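Chitinase (Chromobacterium violaceum, PDB 4TXG) probably hydrolyses the O-glycosidic bonds of chitin, as a family 18 glycoside hydrolase with a predicted carbohydrate-binding module beside its catalytic domain. Local coordinates at residues A[138-141]-A[145-148]; A[375-380]-A[445-450]; A[580-585]-A[607-612]. One frame throughout, in Å; residues are numbered along the deposited sequence.

Interaction 1: A[138-141]-A[145-148]; sequences AVYK and AEQL
The Tyr140 ring meets the backbone of Ala145 and Glu146 at its edge, where the Ala145 carbonyl and Glu146 N lie in or near the ring plane, while Val139 of its own segment covers one face, CG1 standing 3.9 Å above the ring centre. Glu146 crosses the ring obliquely, its CB 3.8 Å from Tyr140 CE1, and the carboxylate is turned 72° from the ring. With CG anti to the backbone N (chi1 -165°) and an extended chain beyond it, Glu146 points the same way as Val139, methylene beside methyl.

Beneath these side chains the backbones form a single antiparallel bridge. Tyr140 and Glu146 are its non-hydrogen-bonded pair, with CA atoms 4.4 Å apart. Gln147 N donates to Val139 O at 2.8 Å in the carbonyl plane, and on the other side of the pair Lys141 N reaches Ala145 O at 2.7 Å in a nearly straight bond (175° at the hydrogen). Gln147 turns its amide back across the bridge, NE2 making a weak bond of 3.2 Å to Tyr140 O. Lys141 stretches its methylenes over Ala145 O and passes Gln147, bringing CE 3.4 Å from Glu146 O; one water accepts from both Lys141 NZ and Leu148 N.

The polar ends of the buried pair go to the N-terminal ends of barrel strands: Glu146 to Arg155 by a salt bridge and to His185 by a hydrogen bond, Tyr140 OH to Asp390 and Gln365. Backbone bonds thus fix the loop's shape while its buried polar groups join it to the floor of the barrel. The neighbouring arginine probably keeps Glu146 ionised, whereas Lys141 and Gln147 stay on the exposed side.

Interaction 2: A[375-380]-A[445-450]; sequences YLLRGM and YHYYRG
Tyr447 lays its ring against Leu377, whose CD1 sits squarely over one face, 3.6 Å from the ring centroid and only 5° off the normal, a well-centred CH-pi contact. CG of Tyr447 stands anti to its backbone N (chi1 168°), which carries the ring from helix 441-448 toward Leu377. The other methyl of Leu377, CD2, slides toward the phenol end of the same ring, 3.7 Å from Tyr447 CZ, so both branches of the leucine rest on one tyrosine. Beyond the ring, a water bridges Tyr447 OH and Leu377 O, 2.7 Å from each, a polar contact beside the apolar one.

Tyr448, next along the helix, reaches the leucine with its far end alone: Tyr448 OH lies 3.5 Å from Leu377 CD2, which approaches the ring obliquely. Tyr447 CD1 in turn stands 3.5 Å above the centre of the Tyr448 ring, so the two tyrosines meet edge against face and form an angled surface around the leucine. The hydroxyl of Tyr448 is held by Pro371 O, at the end of strand 365-371. Further on, Gly450 N is bonded to Tyr447 O at 3.1 Å.

On the opposite segment, a type I turn, Leu377 to Met380, continues from the last residue of the short helix 374-377, its Met380 N bonded to Leu377 O at 3.0 Å. Arg378 extends from this turn to carbonyl oxygens of Asn672 and Tyr760. The arrangement belongs to the TIM barrel of family 18 enzymes: the segment following parallel strand 365-371 packs against the helix that precedes parallel strand 457-462, a buried contact beside the C-terminal end of strand 365-371.

Interaction 3: A[580-585]-A[607-612]; sequences EDEQSI and GDYDWK
Tyr609 reaches Glu582 because its CG stands between backbone N and carbonyl carbon (chi1 62°), swinging the ring off strand 609-612 toward the start of helix 582-594. Glu582 places CG beside its own backbone N (chi1 -67°) and extends from there, bringing OE1 to the edge of the ring. Tyr609 OH donates to Glu582 OE1 at 2.9 Å, meeting the oxygen on its anti side and somewhat out of the carboxylate plane; ring and carboxylate are turned 63° apart. The same hydroxyl is 3.6 Å from Glu582 CG and 3.7 Å from Asp581 CB, so it sits in the angle between two consecutive side chains.

Asp581 is the N-cap of the helix, forming a capping box with Ser584: Gln583 N donates to Asp581 OD1 at 3.2 Å, and Asp581 N to Ser584 OG at 3.1 Å. Its other oxygen, OD2, makes salt bridges with Arg557 and Lys526, while the Tyr609 ring packs on helix 522-530. The phenol thus donates a hydrogen bond to an exposed carboxylate, which fixes one oxygen of Glu582 and probably favours its charged form.

Following the chain from its N terminus, interaction 1 closes first, across a three-residue loop ahead of strand 155-161, and brings the leading segment to the N-terminal ends of the barrel strands. Interaction 2 then spans 64 residues, joining the region after strand 365-371 to helix 441-448, with strand 391-395 enclosed between them. Interaction 3 closes a loop of 21 residues that contains most of helix 582-594 and the barrel strand 599-603, and ties that helix to the strand pair 609-612 and 621-624. The three loops follow in series, neither nested nor crossing. Their centres lie about 27 to 30 Å apart, so each joins a different part of the fold.

Interaction 1: A[138-141]-A[145-148]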
ATOM      1  N   ALA A 138      -2.128 -18.096  17.023  1.00 12.39           N
ATOM      2  CA  ALA A 138      -0.751 -18.404  16.646  1.00 18.54           C
ATOM      3  C   ALA A 138       0.046 -17.142  16.281  1.00 17.15           C
ATOM      4  O   ALA A 138       1.274 -17.128  16.388  1.00 17.77           O
ATOM      5  CB  ALA A 138      -0.732 -19.400  15.477  1.00 19.33           C
ATOM      6  N   VAL A 139      -0.655 -16.090  15.858  1.00  9.58           N
ATOM      7  CA  VAL A 139      -0.015 -14.877  15.340  1.00 10.81           C
ATOM      8  C   VAL A 139      -0.536 -13.626  16.058  1.00 11.68           C
ATOM      9  O   VAL A 139       0.155 -12.605  16.134  1.00  9.72           O
ATOM     10  CB  VAL A 139      -0.253 -14.744  13.798  1.00 14.71           C
ATOM     11  CG1 VAL A 139       0.086 -13.353  13.271  1.00 16.81           C
ATOM     12  CG2 VAL A 139       0.551 -15.806  13.042  1.00 17.15           C
ATOM     13  N   TYR A 140      -1.753 -13.713  16.594  1.00 10.66           N
ATOM     14  CA  TYR A 140      -2.392 -12.563  17.227  1.00  9.12           C
ATOM     15  C   TYR A 140      -2.645 -12.765  18.717  1.00 11.77           C
ATOM     16  O   TYR A 140      -2.751 -13.889  19.202  1.00 12.77           O
ATOM     17  CB  TYR A 140      -3.716 -12.244  16.530  1.00  8.46           C
ATOM     18  CG  TYR A 140      -3.530 -11.871  15.074  1.00  8.97           C
ATOM     19  CD1 TYR A 140      -2.960 -10.657  14.720  1.00  7.70           C
ATOM     20  CD2 TYR A 140      -3.918 -12.741  14.054  1.00 10.03           C
ATOM     21  CE1 TYR A 140      -2.779 -10.302  13.390  1.00  8.67           C
ATOM     22  CE2 TYR A 140      -3.748 -12.391  12.713  1.00  8.78           C
ATOM     23  CZ  TYR A 140      -3.169 -11.176  12.390  1.00  7.95           C
ATOM     24  OH  TYR A 140      -2.987 -10.819  11.066  1.00 10.41           O
ATOM     25  N   LYS A 141      -2.728 -11.653  19.433  1.00  9.89           N
ATOM     26  CA  LYS A 141      -3.044 -11.656  20.856  1.00 13.30           C
ATOM     27  C   LYS A 141      -4.546 -11.655  21.042  1.00 12.72           C
ATOM     28  O   LYS A 141      -5.282 -11.430  20.085  1.00 12.34           O
ATOM     29  CB  LYS A 141      -2.441 -10.424  21.539  1.00 14.12           C
ATOM     30  CG  LYS A 141      -0.991 -10.205  21.201  1.00 16.95           C
ATOM     31  CD  LYS A 141      -0.529  -8.820  21.626  1.00 16.78           C
ATOM     32  CE  LYS A 141       0.868  -8.544  21.109  1.00 18.27           C
ATOM     33  NZ  LYS A 141       1.363  -7.217  21.551  1.00 22.85           N
ATOM     34  N   ALA A 145      -4.498  -7.850  18.212  1.00 11.14           N
ATOM     35  CA  ALA A 145      -3.238  -7.182  17.889  1.00 11.09           C
ATOM     36  C   ALA A 145      -2.185  -8.228  17.554  1.00 10.92           C
ATOM     37  O   ALA A 145      -2.200  -9.324  18.107  1.00 11.28           O
ATOM     38  CB  ALA A 145      -2.764  -6.302  19.045  1.00 14.06           C
ATOM     39  N   GLU A 146      -1.268  -7.887  16.655  1.00  9.25           N
ATOM     40  CA  GLU A 146      -0.290  -8.856  16.172  1.00  7.64           C
ATOM     41  C   GLU A 146       0.863  -9.064  17.161  1.00 12.76           C
ATOM     42  O   GLU A 146       1.366  -8.118  17.766  1.00 11.72           O
ATOM     43  CB  GLU A 146       0.254  -8.420  14.802  1.00 10.15           C
ATOM     44  CG  GLU A 146       0.986  -9.532  14.072  1.00  8.76           C
ATOM     45  CD  GLU A 146       1.239  -9.239  12.596  1.00 11.70           C
ATOM     46  OE1 GLU A 146       2.139  -9.896  12.024  1.00 11.03           O
ATOM     47  OE2 GLU A 146       0.555  -8.370  12.010  1.00 12.00           O
ATOM     48  N   GLN A 147       1.258 -10.318  17.347  1.00  8.90           N
ATOM     49  CA  GLN A 147       2.476 -10.619  18.085  1.00  9.73           C
ATOM     50  C   GLN A 147       3.658 -10.280  17.191  1.00 13.61           C
ATOM     51  O   GLN A 147       3.904 -10.979  16.205  1.00 12.42           O
ATOM     52  CB  GLN A 147       2.521 -12.090  18.492  1.00 11.12           C
ATOM     53  CG  GLN A 147       1.332 -12.546  19.328  1.00 10.47           C
ATOM     54  CD  GLN A 147       1.439 -14.017  19.688  1.00 16.37           C
ATOM     55  OE1 GLN A 147       2.496 -14.482  20.121  1.00 17.54           O
ATOM     56  NE2 GLN A 147       0.361 -14.761  19.484  1.00 16.01           N
ATOM     57  N   LEU A 148       4.378  -9.209  17.517  1.00 10.12           N
ATOM     58  CA  LEU A 148       5.430  -8.715  16.626  1.00  7.75           C
ATOM     59  C   LEU A 148       6.839  -9.094  17.080  1.00  8.00           C
ATOM     60  O   LEU A 148       7.137  -9.138  18.274  1.00 12.56           O
ATOM     61  CB  LEU A 148       5.333  -7.189  16.478  1.00  8.49           C
ATOM     62  CG  LEU A 148       4.121  -6.616  15.739  1.00  8.57           C
ATOM     63  CD1 LEU A 148       4.210  -5.093  15.698  1.00  9.51           C
ATOM     64  CD2 LEU A 148       3.979  -7.168  14.296  1.00  7.88           C
TER
HETATM   65  O   HOH W   1       4.112  -8.310  20.472  1.00 14.47           O

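Interaction 2: A[375-380]-A[445-450]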
ATOM      1  N   TYR A 375      -6.261   9.631  -7.151  1.00  7.71           N
ATOM      2  CA  TYR A 375      -6.710   9.407  -8.521  1.00  7.38           C
ATOM      3  C   TYR A 375      -7.039   7.926  -8.751  1.00  8.35           C
ATOM      4  O   TYR A 375      -8.137   7.591  -9.200  1.00  7.84           O
ATOM      5  CB  TYR A 375      -5.644   9.883  -9.511  1.00  9.59           C
ATOM      6  CG  TYR A 375      -5.717   9.234 -10.883  1.00 14.36           C
ATOM      7  CD1 TYR A 375      -6.637   9.658 -11.837  1.00 17.87           C
ATOM      8  CD2 TYR A 375      -4.844   8.199 -11.226  1.00 17.52           C
ATOM      9  CE1 TYR A 375      -6.688   9.067 -13.096  1.00 16.80           C
ATOM     10  CE2 TYR A 375      -4.892   7.599 -12.472  1.00 20.30           C
ATOM     11  CZ  TYR A 375      -5.816   8.039 -13.404  1.00 20.40           C
ATOM     12  OH  TYR A 375      -5.859   7.444 -14.642  1.00 20.16           O
ATOM     13  N   LEU A 376      -6.095   7.043  -8.432  1.00  8.17           N
ATOM     14  CA  LEU A 376      -6.340   5.604  -8.588  1.00  6.04           C
ATOM     15  C   LEU A 376      -7.545   5.150  -7.773  1.00  9.00           C
ATOM     16  O   LEU A 376      -8.363   4.364  -8.244  1.00  8.17           O
ATOM     17  CB  LEU A 376      -5.109   4.794  -8.174  1.00  8.91           C
ATOM     18  CG  LEU A 376      -3.853   4.979  -9.027  1.00  7.08           C
ATOM     19  CD1 LEU A 376      -2.669   4.193  -8.465  1.00  7.97           C
ATOM     20  CD2 LEU A 376      -4.131   4.562 -10.466  1.00  9.86           C
ATOM     21  N   LEU A 377      -7.654   5.651  -6.547  1.00  6.88           N
ATOM     22  CA  LEU A 377      -8.710   5.204  -5.646  1.00  5.90           C
ATOM     23  C   LEU A 377     -10.091   5.666  -6.093  1.00  8.00           C
ATOM     24  O   LEU A 377     -11.106   5.088  -5.687  1.00  7.45           O
ATOM     25  CB  LEU A 377      -8.419   5.694  -4.226  1.00  8.29           C
ATOM     26  CG  LEU A 377      -7.249   4.985  -3.531  1.00  5.57           C
ATOM     27  CD1 LEU A 377      -6.856   5.742  -2.266  1.00  9.20           C
ATOM     28  CD2 LEU A 377      -7.556   3.517  -3.198  1.00  6.50           C
ATOM     29  N   ARG A 378     -10.142   6.691  -6.945  1.00  6.70           N
ATOM     30  CA  ARG A 378     -11.441   7.157  -7.432  1.00  6.65           C
ATOM     31  C   ARG A 378     -12.117   6.061  -8.266  1.00  8.68           C
ATOM     32  O   ARG A 378     -13.336   6.043  -8.414  1.00  9.37           O
ATOM     33  CB  ARG A 378     -11.290   8.441  -8.250  1.00  9.06           C
ATOM     34  CG  ARG A 378     -12.613   9.046  -8.703  1.00 11.71           C
ATOM     35  CD  ARG A 378     -12.397  10.422  -9.311  1.00 10.80           C
ATOM     36  NE  ARG A 378     -11.866  11.377  -8.341  1.00 11.07           N
ATOM     37  CZ  ARG A 378     -12.607  12.244  -7.654  1.00 10.49           C
ATOM     38  NH1 ARG A 378     -13.919  12.277  -7.818  1.00  7.81           N
ATOM     39  NH2 ARG A 378     -12.027  13.088  -6.804  1.00 10.99           N
ATOM     40  N   GLY A 379     -11.319   5.136  -8.789  1.00  6.71           N
ATOM     41  CA  GLY A 379     -11.852   4.034  -9.568  1.00  6.89           C
ATOM     42  C   GLY A 379     -11.913   2.722  -8.802  1.00  7.34           C
ATOM     43  O   GLY A 379     -12.045   1.665  -9.404  1.00  7.61           O
ATOM     44  N   MET A 380     -11.820   2.783  -7.479  1.00  6.52           N
ATOM     45  CA  MET A 380     -11.823   1.555  -6.683  1.00  6.40           C
ATOM     46  C   MET A 380     -12.973   1.500  -5.668  1.00  6.49           C
ATOM     47  O   MET A 380     -12.845   0.880  -4.602  1.00  7.73           O
ATOM     48  CB  MET A 380     -10.452   1.397  -6.004  1.00  8.93           C
ATOM     49  CG  MET A 380      -9.343   1.194  -7.053  1.00  8.01           C
ATOM     50  SD  MET A 380      -7.639   1.290  -6.479  1.00  8.47           S
ATOM     51  CE  MET A 380      -7.608  -0.109  -5.372  1.00  9.39           C
ATOM     52  N   TYR A 445      -3.436   7.525   4.575  1.00  5.44           N
ATOM     53  CA  TYR A 445      -3.722   6.824   5.821  1.00  5.47           C
ATOM     54  C   TYR A 445      -5.193   7.010   6.203  1.00  6.25           C
ATOM     55  O   TYR A 445      -5.907   6.053   6.537  1.00  5.83           O
ATOM     56  CB  TYR A 445      -2.817   7.330   6.949  1.00  6.48           C
ATOM     57  CG  TYR A 445      -3.338   6.993   8.326  1.00  6.47           C
ATOM     58  CD1 TYR A 445      -3.256   5.693   8.829  1.00  7.14           C
ATOM     59  CD2 TYR A 445      -3.925   7.970   9.120  1.00  7.46           C
ATOM     60  CE1 TYR A 445      -3.745   5.382  10.087  1.00  6.80           C
ATOM     61  CE2 TYR A 445      -4.409   7.663  10.384  1.00  6.02           C
ATOM     62  CZ  TYR A 445      -4.322   6.375  10.854  1.00  7.85           C
ATOM     63  OH  TYR A 445      -4.820   6.075  12.110  1.00  9.61           O
ATOM     64  N   HIS A 446      -5.647   8.250   6.150  1.00  5.90           N
ATOM     65  CA  HIS A 446      -7.009   8.542   6.570  1.00  6.40           C
ATOM     66  C   HIS A 446      -8.038   7.941   5.622  1.00  7.93           C
ATOM     67  O   HIS A 446      -9.132   7.557   6.058  1.00  6.77           O
ATOM     68  CB  HIS A 446      -7.192  10.049   6.724  1.00  6.41           C
ATOM     69  CG  HIS A 446      -6.656  10.552   8.028  1.00  8.70           C
ATOM     70  ND1 HIS A 446      -7.210  10.183   9.231  1.00  8.48           N
ATOM     71  CD2 HIS A 446      -5.582  11.323   8.317  1.00  8.46           C
ATOM     72  CE1 HIS A 446      -6.521  10.739  10.217  1.00 10.24           C
ATOM     73  NE2 HIS A 446      -5.536  11.440   9.691  1.00  9.44           N
ATOM     74  N   TYR A 447      -7.684   7.814   4.346  1.00  6.25           N
ATOM     75  CA  TYR A 447      -8.546   7.087   3.420  1.00  6.44           C
ATOM     76  C   TYR A 447      -8.754   5.645   3.915  1.00  6.44           C
ATOM     77  O   TYR A 447      -9.887   5.160   4.006  1.00  6.77           O
ATOM     78  CB  TYR A 447      -7.955   7.080   1.985  1.00  6.37           C
ATOM     79  CG  TYR A 447      -8.665   6.091   1.077  1.00  6.59           C
ATOM     80  CD1 TYR A 447      -8.276   4.754   1.036  1.00  6.50           C
ATOM     81  CD2 TYR A 447      -9.753   6.481   0.293  1.00  6.99           C
ATOM     82  CE1 TYR A 447      -8.940   3.841   0.243  1.00  6.79           C
ATOM     83  CE2 TYR A 447     -10.415   5.563  -0.509  1.00  7.28           C
ATOM     84  CZ  TYR A 447      -9.999   4.242  -0.523  1.00  8.00           C
ATOM     85  OH  TYR A 447     -10.647   3.301  -1.330  1.00  7.75           O
ATOM     86  N   TYR A 448      -7.662   4.960   4.228  1.00  6.16           N
ATOM     87  CA  TYR A 448      -7.765   3.535   4.561  1.00  8.18           C
ATOM     88  C   TYR A 448      -8.452   3.288   5.905  1.00  8.10           C
ATOM     89  O   TYR A 448      -9.001   2.209   6.127  1.00  7.40           O
ATOM     90  CB  TYR A 448      -6.373   2.873   4.502  1.00  6.44           C
ATOM     91  CG  TYR A 448      -6.012   2.638   3.045  1.00  5.91           C
ATOM     92  CD1 TYR A 448      -6.587   1.594   2.336  1.00  6.31           C
ATOM     93  CD2 TYR A 448      -5.155   3.498   2.363  1.00  5.74           C
ATOM     94  CE1 TYR A 448      -6.316   1.394   0.991  1.00  6.23           C
ATOM     95  CE2 TYR A 448      -4.873   3.303   1.007  1.00  7.30           C
ATOM     96  CZ  TYR A 448      -5.453   2.245   0.333  1.00  6.87           C
ATOM     97  OH  TYR A 448      -5.198   2.027  -1.015  1.00  7.61           O
ATOM     98  N   ARG A 449      -8.471   4.286   6.787  1.00  7.56           N
ATOM     99  CA  ARG A 449      -9.186   4.129   8.054  1.00  7.59           C
ATOM    100  C   ARG A 449     -10.699   4.056   7.871  1.00  7.00           C
ATOM    101  O   ARG A 449     -11.423   3.706   8.805  1.00  7.75           O
ATOM    102  CB  ARG A 449      -8.845   5.270   9.011  1.00  6.59           C
ATOM    103  CG  ARG A 449      -7.436   5.172   9.568  1.00  6.32           C
ATOM    104  CD  ARG A 449      -7.326   3.992  10.550  1.00  8.40           C
ATOM    105  NE  ARG A 449      -7.968   4.358  11.809  1.00 22.47           N
ATOM    106  CZ  ARG A 449      -9.200   4.025  12.135  1.00 24.10           C
ATOM    107  NH1 ARG A 449      -9.922   3.274  11.312  1.00 40.27           N
ATOM    108  NH2 ARG A 449      -9.709   4.426  13.285  1.00 10.59           N
ATOM    109  N   GLY A 450     -11.182   4.409   6.686  1.00  7.10           N
ATOM    110  CA  GLY A 450     -12.597   4.280   6.411  1.00  7.55           C
ATOM    111  C   GLY A 450     -13.049   2.840   6.563  1.00 10.78           C
ATOM    112  O   GLY A 450     -14.161   2.578   7.026  1.00  8.98           O
TER
HETATM  113  O   HOH W   2     -12.153   4.547  -3.217  1.00  9.17           O

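Interaction 3: A[580-585]-A[607-612]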
ATOM      1  N   GLU A 580      14.940  10.770   1.157  1.00  9.22           N
ATOM      2  CA  GLU A 580      14.315  10.359   2.406  1.00  6.94           C
ATOM      3  C   GLU A 580      15.472  10.051   3.338  1.00  8.41           C
ATOM      4  O   GLU A 580      16.335   9.237   3.000  1.00 11.19           O
ATOM      5  CB  GLU A 580      13.410   9.135   2.195  1.00  8.81           C
ATOM      6  CG  GLU A 580      12.603   8.701   3.417  1.00 11.33           C
ATOM      7  CD  GLU A 580      11.325   9.512   3.600  1.00 14.93           C
ATOM      8  OE1 GLU A 580      11.401  10.749   3.740  1.00 18.46           O
ATOM      9  OE2 GLU A 580      10.234   8.913   3.595  1.00 17.21           O
ATOM     10  N   ASP A 581      15.545  10.712   4.488  1.00  7.98           N
ATOM     11  CA  ASP A 581      16.680  10.437   5.374  1.00  8.06           C
ATOM     12  C   ASP A 581      16.274  10.531   6.839  1.00 10.40           C
ATOM     13  O   ASP A 581      15.088  10.453   7.157  1.00 10.75           O
ATOM     14  CB  ASP A 581      17.889  11.345   5.046  1.00 12.80           C
ATOM     15  CG  ASP A 581      17.627  12.840   5.243  1.00 17.54           C
ATOM     16  OD1 ASP A 581      16.730  13.242   6.018  1.00 14.71           O
ATOM     17  OD2 ASP A 581      18.378  13.636   4.620  1.00 16.55           O
ATOM     18  N   GLU A 582      17.246  10.665   7.737  1.00 10.44           N
ATOM     19  CA  GLU A 582      16.930  10.497   9.152  1.00 10.03           C
ATOM     20  C   GLU A 582      15.960  11.555   9.667  1.00 12.26           C
ATOM     21  O   GLU A 582      15.166  11.291  10.573  1.00 10.35           O
ATOM     22  CB  GLU A 582      18.209  10.498   9.986  1.00 11.37           C
ATOM     23  CG  GLU A 582      19.079   9.281   9.697  1.00 14.50           C
ATOM     24  CD  GLU A 582      20.562   9.542   9.894  1.00 26.23           C
ATOM     25  OE1 GLU A 582      21.261   9.866   8.897  1.00 29.98           O
ATOM     26  OE2 GLU A 582      21.034   9.404  11.043  1.00 27.73           O
ATOM     27  N   GLN A 583      16.003  12.750   9.088  1.00 10.80           N
ATOM     28  CA  GLN A 583      15.127  13.809   9.581  1.00  8.82           C
ATOM     29  C   GLN A 583      13.672  13.514   9.221  1.00  9.93           C
ATOM     30  O   GLN A 583      12.777  13.671  10.062  1.00  9.20           O
ATOM     31  CB  GLN A 583      15.544  15.181   9.035  1.00 11.56           C
ATOM     32  CG  GLN A 583      14.781  16.342   9.698  1.00 10.75           C
ATOM     33  CD  GLN A 583      15.305  17.706   9.278  1.00 11.99           C
ATOM     34  OE1 GLN A 583      16.201  17.801   8.440  1.00 12.49           O
ATOM     35  NE2 GLN A 583      14.751  18.768   9.866  1.00 14.82           N
ATOM     36  N   SER A 584      13.429  13.072   7.987  1.00  7.38           N
ATOM     37  CA  SER A 584      12.057  12.824   7.558  1.00 11.73           C
ATOM     38  C   SER A 584      11.521  11.519   8.140  1.00  8.22           C
ATOM     39  O   SER A 584      10.340  11.433   8.484  1.00  8.96           O
ATOM     40  CB  SER A 584      11.944  12.813   6.027  1.00 10.86           C
ATOM     41  OG  SER A 584      12.848  11.908   5.413  1.00  9.00           O
ATOM     42  N   ILE A 585      12.385  10.513   8.261  1.00  8.01           N
ATOM     43  CA  ILE A 585      11.989   9.267   8.903  1.00  9.36           C
ATOM     44  C   ILE A 585      11.603   9.529  10.368  1.00  7.38           C
ATOM     45  O   ILE A 585      10.614   8.980  10.848  1.00  8.61           O
ATOM     46  CB  ILE A 585      13.111   8.187   8.814  1.00  8.53           C
ATOM     47  CG1 ILE A 585      13.289   7.725   7.361  1.00  8.97           C
ATOM     48  CG2 ILE A 585      12.787   6.986   9.705  1.00  8.49           C
ATOM     49  CD1 ILE A 585      12.024   7.152   6.727  1.00 11.21           C
ATOM     50  N   GLY A 607      18.361  -0.110  -0.434  1.00  8.19           N
ATOM     51  CA  GLY A 607      18.569   1.326  -0.524  1.00  7.73           C
ATOM     52  C   GLY A 607      18.997   2.001   0.772  1.00  7.78           C
ATOM     53  O   GLY A 607      19.425   3.157   0.757  1.00  8.37           O
ATOM     54  N   ASP A 608      18.868   1.303   1.898  1.00  7.81           N
ATOM     55  CA  ASP A 608      19.244   1.882   3.197  1.00  8.32           C
ATOM     56  C   ASP A 608      20.770   1.998   3.263  1.00 11.25           C
ATOM     57  O   ASP A 608      21.481   1.318   2.513  1.00 10.66           O
ATOM     58  CB  ASP A 608      18.700   1.021   4.340  1.00  8.36           C
ATOM     59  CG  ASP A 608      18.641   1.760   5.675  1.00 10.69           C
ATOM     60  OD1 ASP A 608      19.065   2.934   5.757  1.00 12.26           O
ATOM     61  OD2 ASP A 608      18.165   1.139   6.649  1.00 10.31           O
ATOM     62  N   TYR A 609      21.276   2.848   4.153  1.00 11.20           N
ATOM     63  CA  TYR A 609      22.675   3.255   4.071  1.00 10.71           C
ATOM     64  C   TYR A 609      23.423   3.263   5.401  1.00 10.37           C
ATOM     65  O   TYR A 609      22.815   3.302   6.464  1.00 11.76           O
ATOM     66  CB  TYR A 609      22.761   4.651   3.441  1.00 12.27           C
ATOM     67  CG  TYR A 609      22.060   5.753   4.223  1.00 11.19           C
ATOM     68  CD1 TYR A 609      22.720   6.428   5.253  1.00 14.07           C
ATOM     69  CD2 TYR A 609      20.759   6.137   3.916  1.00 13.40           C
ATOM     70  CE1 TYR A 609      22.099   7.440   5.963  1.00 15.99           C
ATOM     71  CE2 TYR A 609      20.131   7.162   4.622  1.00 12.20           C
ATOM     72  CZ  TYR A 609      20.808   7.803   5.643  1.00 14.69           C
ATOM     73  OH  TYR A 609      20.200   8.813   6.354  1.00 16.18           O
ATOM     74  N   ASP A 610      24.752   3.210   5.311  1.00 10.68           N
ATOM     75  CA  ASP A 610      25.664   3.469   6.423  1.00 14.30           C
ATOM     76  C   ASP A 610      26.934   4.111   5.890  1.00 11.55           C
ATOM     77  O   ASP A 610      27.284   3.940   4.717  1.00 13.99           O
ATOM     78  CB  ASP A 610      26.036   2.183   7.173  1.00 13.28           C
ATOM     79  CG  ASP A 610      25.046   1.819   8.263  1.00 18.83           C
ATOM     80  OD1 ASP A 610      24.653   2.704   9.054  1.00 20.99           O
ATOM     81  OD2 ASP A 610      24.681   0.630   8.337  1.00 19.44           O
ATOM     82  N   TRP A 611      27.632   4.838   6.752  1.00 12.74           N
ATOM     83  CA  TRP A 611      28.961   5.324   6.414  1.00 14.67           C
ATOM     84  C   TRP A 611      29.965   4.187   6.518  1.00 13.87           C
ATOM     85  O   TRP A 611      30.054   3.519   7.551  1.00 15.64           O
ATOM     86  CB  TRP A 611      29.376   6.476   7.330  1.00 14.69           C
ATOM     87  CG  TRP A 611      30.731   7.039   7.001  1.00 16.83           C
ATOM     88  CD1 TRP A 611      31.891   6.838   7.689  1.00 18.54           C
ATOM     89  CD2 TRP A 611      31.063   7.889   5.894  1.00 16.52           C
ATOM     90  NE1 TRP A 611      32.927   7.519   7.086  1.00 16.81           N
ATOM     91  CE2 TRP A 611      32.443   8.166   5.982  1.00 18.21           C
ATOM     92  CE3 TRP A 611      30.329   8.440   4.839  1.00 17.32           C
ATOM     93  CZ2 TRP A 611      33.104   8.972   5.050  1.00 19.39           C
ATOM     94  CZ3 TRP A 611      30.984   9.240   3.920  1.00 19.51           C
ATOM     95  CH2 TRP A 611      32.355   9.503   4.034  1.00 19.00           C
ATOM     96  N   LYS A 612      30.717   3.968   5.448  1.00 13.68           N
ATOM     97  CA  LYS A 612      31.728   2.914   5.432  1.00 17.13           C
ATOM     98  C   LYS A 612      33.128   3.510   5.322  1.00 17.08           C
ATOM     99  O   LYS A 612      33.589   3.823   4.230  1.00 18.72           O
ATOM    100  CB  LYS A 612      31.462   1.947   4.277  1.00 16.14           C
ATOM    101  CG  LYS A 612      30.088   1.300   4.337  1.00 17.48           C
ATOM    102  CD  LYS A 612      29.980   0.398   5.554  1.00 26.92           C
ATOM    103  CE  LYS A 612      28.615  -0.252   5.642  1.00 33.46           C
ATOM    104  NZ  LYS A 612      28.493  -1.100   6.861  1.00 36.20           N
TER